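Long-range contacts in SusD superfamily protein (Parabacteroides distasonis, PDB 3OTN), which probably binds carbohydrate nutrients at the outer membrane, as SusD-type proteins do: residues S18-T23 with N112-E117; N24-K29 with A91-A96; F120-Y125 with I165-E170. All blocks are in the same frame, centred on the assembly; numbering follows the deposited sequence.

Contact 1 (S18-T23 with N112-E117); sequences SALALT and NGYMAE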
# COMPACT_ATOMS: atom_id res chain seq x y z
N SER A 18 8.30 2.74 -29.90
CA SER A 18 8.98 1.54 -29.40
C SER A 18 9.49 1.75 -27.96
O SER A 18 9.24 0.93 -27.09
CB SER A 18 10.10 1.12 -30.34
OG SER A 18 10.76 -0.01 -29.83
N ALA A 19 10.15 2.89 -27.74
CA ALA A 19 10.62 3.31 -26.41
C ALA A 19 9.47 3.48 -25.42
O ALA A 19 9.57 3.07 -24.29
CB ALA A 19 11.44 4.65 -26.54
N LEU A 20 8.36 4.09 -25.84
CA LEU A 20 7.20 4.24 -24.97
C LEU A 20 6.60 2.88 -24.56
O LEU A 20 6.23 2.68 -23.37
CB LEU A 20 6.14 5.14 -25.64
CG LEU A 20 4.85 5.46 -24.90
CD1 LEU A 20 5.10 6.03 -23.50
CD2 LEU A 20 4.03 6.47 -25.73
N ALA A 21 6.52 1.96 -25.52
CA ALA A 21 6.01 0.61 -25.27
C ALA A 21 6.91 -0.13 -24.26
O ALA A 21 6.40 -0.75 -23.30
CB ALA A 21 5.85 -0.19 -26.60
N LEU A 22 8.21 -0.05 -24.43
CA LEU A 22 9.16 -0.63 -23.45
C LEU A 22 8.94 -0.03 -22.07
O LEU A 22 8.86 -0.75 -21.08
CB LEU A 22 10.61 -0.37 -23.86
CG LEU A 22 11.15 -1.17 -25.03
CD1 LEU A 22 12.41 -0.46 -25.56
CD2 LEU A 22 11.42 -2.65 -24.60
N THR A 23 8.81 1.31 -22.01
CA THR A 23 8.59 2.03 -20.74
C THR A 23 7.28 1.62 -20.11
O THR A 23 7.24 1.30 -18.91
CB THR A 23 8.62 3.52 -20.96
OG1 THR A 23 9.86 3.83 -21.60
CG2 THR A 23 8.46 4.32 -19.64
N ASN A 112 16.05 9.50 -21.25
CA ASN A 112 16.41 9.64 -19.82
C ASN A 112 15.18 9.57 -18.89
O ASN A 112 15.20 8.88 -17.87
CB ASN A 112 17.16 10.97 -19.63
CG ASN A 112 17.57 11.24 -18.17
OD1 ASN A 112 16.76 11.69 -17.35
ND2 ASN A 112 18.84 11.01 -17.87
N GLY A 113 14.11 10.27 -19.27
CA GLY A 113 12.84 10.23 -18.51
C GLY A 113 12.26 8.85 -18.44
O GLY A 113 11.88 8.37 -17.36
N TYR A 114 12.23 8.20 -19.60
CA TYR A 114 11.68 6.88 -19.70
C TYR A 114 12.44 5.89 -18.82
O TYR A 114 11.83 5.09 -18.14
CB TYR A 114 11.70 6.41 -21.15
CG TYR A 114 10.67 7.04 -22.08
CD1 TYR A 114 9.50 7.66 -21.61
CD2 TYR A 114 10.84 6.94 -23.47
CE1 TYR A 114 8.56 8.21 -22.49
CE2 TYR A 114 9.90 7.48 -24.36
CZ TYR A 114 8.75 8.09 -23.86
OH TYR A 114 7.84 8.61 -24.73
N MSE A 115 13.77 5.97 -18.82
CA MSE A 115 14.58 5.06 -18.04
C MSE A 115 14.38 5.35 -16.55
O MSE A 115 14.37 4.41 -15.74
CB MSE A 115 16.05 5.10 -18.47
CG MSE A 115 16.29 4.52 -19.88
SE MSE A 115 18.17 4.65 -20.52
CE MSE A 115 18.42 6.55 -20.24
N ALA A 116 14.18 6.62 -16.19
CA ALA A 116 13.84 6.99 -14.81
C ALA A 116 12.52 6.33 -14.35
O ALA A 116 12.38 5.92 -13.19
CB ALA A 116 13.77 8.53 -14.64
N GLU A 117 11.55 6.24 -15.23
CA GLU A 117 10.25 5.64 -14.87
C GLU A 117 10.47 4.13 -14.54
O GLU A 117 9.90 3.60 -13.61
CB GLU A 117 9.23 5.79 -16.01
CG GLU A 117 8.84 7.23 -16.34
CD GLU A 117 7.85 7.35 -17.50
OE1 GLU A 117 6.89 6.56 -17.59
OE2 GLU A 117 8.04 8.25 -18.34
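Within the helical, TPR-like part of the SusD fold, Ala19, Leu20 and Thr23 of helix 15-25 receive the ring of Tyr114 from helix 108-133. Tyr114 has its CG beside the backbone N (chi1 -74°), which carries the ring across the gap between the helices. Thr23 meets the root of that side chain: its OG1 lies 3.2 Å from Tyr114 CB, the two side chains crossing at about a right angle. Further along the ring, Ala19 CB packs 3.9 Å from Tyr114 CD2. At the phenol end Leu20 CD1 comes to 4.0 Å from Tyr114 OH, and Leu20 CB is just as near to that oxygen.

The two helices run nearly parallel here, their segment axes 15° apart and 9.8 Å from each other, a separation bridged by the large tyrosine, which faces the small Ala19 and Thr23, with Leu20 at its phenol end. Helix 79-100 completes the packing, with Leu100 touching Ala19 and Thr23. No hydrogen bond joins the two segments. Thr23 OG1 instead turns back along its own helix and donates to Ala19 O at 2.8 Å. The bond satisfies the hydroxyl proton although the residue is buried; the carbonyl also accepts from Thr23 N, from the opposite face of its plane.

The same rotation of Thr23 sends CG2 to Glu117, where it lies 3.4 Å from OE1. The carboxylate has its polar partners beyond these helical turns: OE1 is hydrogen-bonded to Tyr27 OH and forms a salt bridge with Arg184. Within 112-117, OE2 lies at the edge of the Tyr114 ring, in its plane.

Contact 2 (N24-K29 with A91-A96); sequences NSAYLK and ANCNLA. With EDO (1,2-ethanediol), chain T; EDO (1,2-ethanediol), chain R; ACT (acetate ion), chain G.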
# COMPACT_ATOMS: atom_id res chain seq x y z
N ASN A 24 6.23 1.57 -20.93
CA ASN A 24 4.91 1.13 -20.45
C ASN A 24 4.89 -0.31 -19.93
O ASN A 24 4.14 -0.63 -19.01
CB ASN A 24 3.85 1.33 -21.55
CG ASN A 24 3.46 2.81 -21.77
OD1 ASN A 24 3.63 3.66 -20.88
ND2 ASN A 24 2.90 3.11 -22.95
N SER A 25 5.75 -1.17 -20.46
CA SER A 25 5.80 -2.58 -20.05
C SER A 25 6.12 -2.68 -18.54
O SER A 25 5.68 -3.62 -17.87
CB SER A 25 6.82 -3.39 -20.92
OG SER A 25 8.18 -3.14 -20.54
N ALA A 26 6.82 -1.68 -18.01
CA ALA A 26 7.19 -1.64 -16.59
C ALA A 26 6.00 -1.44 -15.66
O ALA A 26 6.01 -1.91 -14.50
CB ALA A 26 8.27 -0.54 -16.33
N TYR A 27 4.96 -0.80 -16.19
CA TYR A 27 3.71 -0.55 -15.45
C TYR A 27 2.78 -1.76 -15.39
O TYR A 27 1.89 -1.78 -14.54
CB TYR A 27 2.93 0.62 -16.07
CG TYR A 27 3.57 2.02 -16.03
CD1 TYR A 27 4.70 2.35 -16.79
CD2 TYR A 27 3.03 3.00 -15.22
CE1 TYR A 27 5.25 3.66 -16.73
CE2 TYR A 27 3.56 4.28 -15.16
CZ TYR A 27 4.65 4.63 -15.91
OH TYR A 27 5.10 5.94 -15.78
N LEU A 28 2.95 -2.72 -16.28
CA LEU A 28 1.97 -3.79 -16.48
C LEU A 28 1.70 -4.57 -15.21
O LEU A 28 0.54 -4.83 -14.87
CB LEU A 28 2.41 -4.75 -17.59
CG LEU A 28 2.43 -4.18 -19.00
CD1 LEU A 28 2.99 -5.26 -19.97
CD2 LEU A 28 1.05 -3.66 -19.38
N LYS A 29 2.76 -4.90 -14.49
CA LYS A 29 2.62 -5.73 -13.29
C LYS A 29 2.29 -4.90 -12.04
O LYS A 29 2.26 -5.44 -10.93
CB LYS A 29 3.81 -6.69 -13.14
CG LYS A 29 3.75 -7.87 -14.14
CD LYS A 29 2.64 -8.84 -13.73
CE LYS A 29 2.58 -10.08 -14.55
NZ LYS A 29 2.26 -9.74 -15.90
N ALA A 91 11.40 -8.44 -14.31
CA ALA A 91 11.88 -8.96 -15.63
C ALA A 91 11.53 -7.98 -16.74
O ALA A 91 12.35 -7.72 -17.63
CB ALA A 91 11.34 -10.38 -15.98
N ASN A 92 10.32 -7.41 -16.68
CA ASN A 92 9.93 -6.36 -17.64
C ASN A 92 10.85 -5.17 -17.54
O ASN A 92 11.28 -4.66 -18.56
CB ASN A 92 8.46 -5.88 -17.45
CG ASN A 92 7.43 -6.90 -17.91
OD1 ASN A 92 7.64 -7.62 -18.88
ND2 ASN A 92 6.30 -6.94 -17.22
N CYS A 93 11.16 -4.74 -16.32
CA CYS A 93 12.05 -3.61 -16.12
C CYS A 93 13.46 -3.85 -16.61
O CYS A 93 14.07 -2.93 -17.20
CB CYS A 93 12.12 -3.19 -14.65
SG CYS A 93 10.57 -2.62 -13.89
N ASN A 94 14.02 -5.03 -16.32
CA ASN A 94 15.39 -5.34 -16.72
C ASN A 94 15.53 -5.32 -18.23
O ASN A 94 16.49 -4.77 -18.76
CB ASN A 94 15.88 -6.67 -16.14
CG ASN A 94 16.03 -6.62 -14.60
OD1 ASN A 94 16.19 -5.55 -14.05
ND2 ASN A 94 15.93 -7.78 -13.93
N LEU A 95 14.55 -5.88 -18.92
CA LEU A 95 14.57 -5.92 -20.38
C LEU A 95 14.34 -4.52 -20.98
O LEU A 95 15.02 -4.12 -21.95
CB LEU A 95 13.50 -6.92 -20.86
CG LEU A 95 13.36 -7.25 -22.35
CD1 LEU A 95 14.73 -7.51 -22.99
CD2 LEU A 95 12.41 -8.44 -22.54
N ALA A 96 13.39 -3.78 -20.40
CA ALA A 96 13.13 -2.39 -20.77
C ALA A 96 14.39 -1.51 -20.65
O ALA A 96 14.72 -0.76 -21.59
CB ALA A 96 11.98 -1.81 -19.86
C1 EDO T . -0.16 3.54 -18.55
O1 EDO T . 1.04 2.79 -18.77
C2 EDO T . -0.30 3.95 -17.08
O2 EDO T . -0.33 5.36 -17.03
C1 EDO R . 19.09 -4.00 -17.00
O1 EDO R . 19.46 -4.96 -17.99
C2 EDO R . 20.33 -3.52 -16.27
O2 EDO R . 20.00 -3.12 -14.93
C ACT G . 1.58 0.94 -25.30
O ACT G . 2.58 1.58 -25.73
OXT ACT G . 1.78 0.13 -24.36
CH3 ACT G . 0.20 1.18 -25.86
O HOH W 1 5.54 -4.97 -15.50
O HOH W 2 9.95 -5.13 -21.01
O HOH W 3 4.28 -8.61 -17.69
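Ala26 and Cys93 form the tightly packed, apolar part of this contact, where the chain leaving helix 15-25 passes against helix 79-100. Their CA atoms are 5.3 Å apart, and Ala26 CB packs 3.9 Å from Cys93 SG. Beside them Ser25 OG lies 4.1 Å from Ala96 CB.

The other side is looser and is joined by water. Asn92 points its amide at the turn, but ND2, 3.4 Å from Ser25 O, is badly angled for a hydrogen bond; water 1 takes over, accepting from Asn92 ND2 at 2.7 Å and from Lys29 N while donating to Ser25 O. The one molecule thus ties the amide to backbone atoms of the turn. Lys29 CG passes 4.1 Å from Asn92 ND2, and the bends at chi2 and chi4 bring NZ to water 3, which links it to the amide. Water 2 donates to both Ser25 OG and Asn92 O, and OG is also hydrogen-bonded to Leu22 O in the preceding turn.

On another flank, Asn24 ND2 donates to O of an acetate, probably from the crystallisation liquor, at 3.2 Å, and OD1 accepts from Arg184 NH1. Without the amide of Asn24, as with an alanine here, Arg184 NH1 and the acetate would each probably lose this partner.

The turn is wedged between two helices: Lys29 also touches Asp85 and Ala88 of helix 79-100, while helix 108-133 receives Cys93 against Val118 and Met121, packs Met121 on Tyr27 and reaches Ala26 O with the hydroxyl of Tyr125.

Contact 3 (F120-Y125 with I165-E170); sequences FMRALY and IPDLLE. With EDO (1,2-ethanediol), chain R.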
# COMPACT_ATOMS: atom_id res chain seq x y z
N PHE A 120 12.46 3.66 -11.31
CA PHE A 120 11.49 3.83 -10.22
C PHE A 120 10.72 2.52 -10.01
O PHE A 120 10.59 2.07 -8.87
CB PHE A 120 10.51 4.98 -10.49
CG PHE A 120 9.27 4.96 -9.61
CD1 PHE A 120 9.25 5.62 -8.37
CD2 PHE A 120 8.14 4.29 -10.02
CE1 PHE A 120 8.11 5.61 -7.56
CE2 PHE A 120 7.00 4.23 -9.20
CZ PHE A 120 6.99 4.92 -7.98
N MSE A 121 10.25 1.91 -11.11
CA MSE A 121 9.38 0.74 -10.99
C MSE A 121 10.12 -0.47 -10.42
O MSE A 121 9.55 -1.26 -9.65
CB MSE A 121 8.74 0.37 -12.35
CG MSE A 121 7.31 -0.11 -12.20
SE MSE A 121 6.09 1.27 -11.70
CE MSE A 121 6.06 2.05 -13.46
N ARG A 122 11.36 -0.65 -10.85
CA ARG A 122 12.16 -1.75 -10.38
C ARG A 122 12.36 -1.61 -8.88
O ARG A 122 12.21 -2.57 -8.14
CB ARG A 122 13.48 -1.84 -11.15
CG ARG A 122 14.31 -2.98 -10.64
CD ARG A 122 15.44 -3.32 -11.53
NE ARG A 122 16.46 -2.29 -11.57
CZ ARG A 122 17.48 -2.29 -12.42
NH1 ARG A 122 17.63 -3.28 -13.30
NH2 ARG A 122 18.35 -1.29 -12.39
N ALA A 123 12.71 -0.40 -8.43
CA ALA A 123 12.84 -0.10 -7.03
C ALA A 123 11.55 -0.40 -6.27
O ALA A 123 11.61 -0.93 -5.17
CB ALA A 123 13.28 1.36 -6.78
N LEU A 124 10.42 -0.03 -6.85
CA LEU A 124 9.11 -0.23 -6.24
C LEU A 124 8.80 -1.73 -6.03
O LEU A 124 8.42 -2.16 -4.92
CB LEU A 124 8.00 0.44 -7.09
CG LEU A 124 6.55 0.39 -6.54
CD1 LEU A 124 6.41 1.17 -5.24
CD2 LEU A 124 5.54 0.81 -7.59
N TYR A 125 9.00 -2.53 -7.07
CA TYR A 125 8.72 -3.97 -6.99
C TYR A 125 9.60 -4.62 -5.91
O TYR A 125 9.09 -5.41 -5.10
CB TYR A 125 8.96 -4.67 -8.33
CG TYR A 125 7.94 -4.32 -9.40
CD1 TYR A 125 6.57 -4.47 -9.17
CD2 TYR A 125 8.33 -3.93 -10.66
CE1 TYR A 125 5.64 -4.18 -10.14
CE2 TYR A 125 7.41 -3.63 -11.64
CZ TYR A 125 6.07 -3.75 -11.37
OH TYR A 125 5.15 -3.47 -12.33
N ILE A 165 18.03 1.71 -3.73
CA ILE A 165 18.52 3.08 -3.51
C ILE A 165 19.21 3.65 -4.75
O ILE A 165 18.85 4.76 -5.17
CB ILE A 165 19.35 3.19 -2.22
CG1 ILE A 165 18.42 2.97 -1.01
CG2 ILE A 165 20.08 4.52 -2.14
CD1 ILE A 165 19.19 2.66 0.33
N PRO A 166 20.14 2.90 -5.37
CA PRO A 166 20.75 3.48 -6.58
C PRO A 166 19.75 3.77 -7.70
O PRO A 166 19.89 4.78 -8.38
CB PRO A 166 21.77 2.42 -7.02
CG PRO A 166 22.08 1.65 -5.79
CD PRO A 166 20.81 1.64 -4.96
N ASP A 167 18.74 2.93 -7.89
CA ASP A 167 17.70 3.18 -8.91
C ASP A 167 17.01 4.52 -8.63
O ASP A 167 16.84 5.35 -9.52
CB ASP A 167 16.63 2.05 -8.93
CG ASP A 167 17.06 0.80 -9.74
OD1 ASP A 167 18.16 0.77 -10.34
OD2 ASP A 167 16.27 -0.18 -9.76
N LEU A 168 16.63 4.72 -7.37
CA LEU A 168 15.87 5.90 -7.00
C LEU A 168 16.77 7.15 -7.04
O LEU A 168 16.32 8.20 -7.47
CB LEU A 168 15.22 5.72 -5.64
CG LEU A 168 14.02 4.75 -5.71
CD1 LEU A 168 13.46 4.37 -4.36
CD2 LEU A 168 12.88 5.34 -6.57
N LEU A 169 18.04 7.01 -6.66
CA LEU A 169 18.94 8.17 -6.67
C LEU A 169 19.21 8.61 -8.10
O LEU A 169 19.37 9.81 -8.38
CB LEU A 169 20.24 7.88 -5.94
CG LEU A 169 20.16 7.69 -4.41
CD1 LEU A 169 21.56 7.24 -3.91
CD2 LEU A 169 19.66 8.94 -3.67
N GLU A 170 19.29 7.64 -9.02
CA GLU A 170 19.46 7.99 -10.44
C GLU A 170 18.15 8.60 -10.96
O GLU A 170 18.19 9.65 -11.64
CB GLU A 170 19.87 6.77 -11.24
CG GLU A 170 21.29 6.25 -10.82
CD GLU A 170 21.65 4.87 -11.38
OE1 GLU A 170 20.88 4.30 -12.18
OE2 GLU A 170 22.72 4.36 -11.01
C1 EDO R . 19.09 -4.00 -17.00
O1 EDO R . 19.46 -4.96 -17.99
C2 EDO R . 20.33 -3.52 -16.27
O2 EDO R . 20.00 -3.12 -14.93
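Ala123 and Leu168 sit at the centre of an antiparallel helix pair in the TPR-like region of the SusD fold, where helix 108-133 packs on helix 156-172. The segment axes come within 8.4 Å at an angle of 148°, a close approach that the small Ala123 helps to allow.

The apolar contacts gather around Leu168. Leu168 CG lies 3.6 Å from Ala123 CB, and Leu168 CD2 reaches to 4.1 Å from CD1 of the Phe120 ring. Phe120 is also held in an edge-to-face stack with Tyr251. Ala123 CB has Asp167 CB as a further neighbour, at 4.0 Å.

The charged contact is a side-on, two-pronged salt bridge. Arg122 NE donates to Asp167 OD2 at 2.8 Å, almost perfectly straight (179°), and meets the syn lone pair of OD2, while Arg122 NH2 reaches Asp167 OD1 at 2.9 Å. Guanidinium and carboxylate are nearly coplanar, and the paired bonds should hold both groups against rotation. Arg122 starts out extended, with CG opposite the backbone N, and bends at chi3 (68°) to bring NE and NH2 round to the acid. Close by, Glu170 OE1 pairs with Lys119.

The remaining terminal nitrogen, Arg122 NH1, turns to helix 79-100, bonding to Asn94 OD1, and also donates to O2 of an ethanediol molecule, probably from the crystallisation liquor, at 2.9 Å; that molecule's O1 in turn bonds to Asn94 O.

All three contacts lie on the same side of the chain's centre, within the N-terminal helical, TPR-like part of the protein. Contacts 1 and 2 share helix 15-25, their centres about 10 Å apart, and contact 2 is nested inside the loop that contact 1 closes. Contact 3 comes later in the chain, its centre about 14 Å from contact 1 and about 13 Å from contact 2. Helix 108-133 serves contacts 1 and 3 with successive turns and also touches the turn of contact 2. It thus ties the N-terminal helix, helix 79-100 and helix 156-172 into one packed array, consistent with the TPR-like scaffold of SusD proteins, with polar links joining contact 2 to the others.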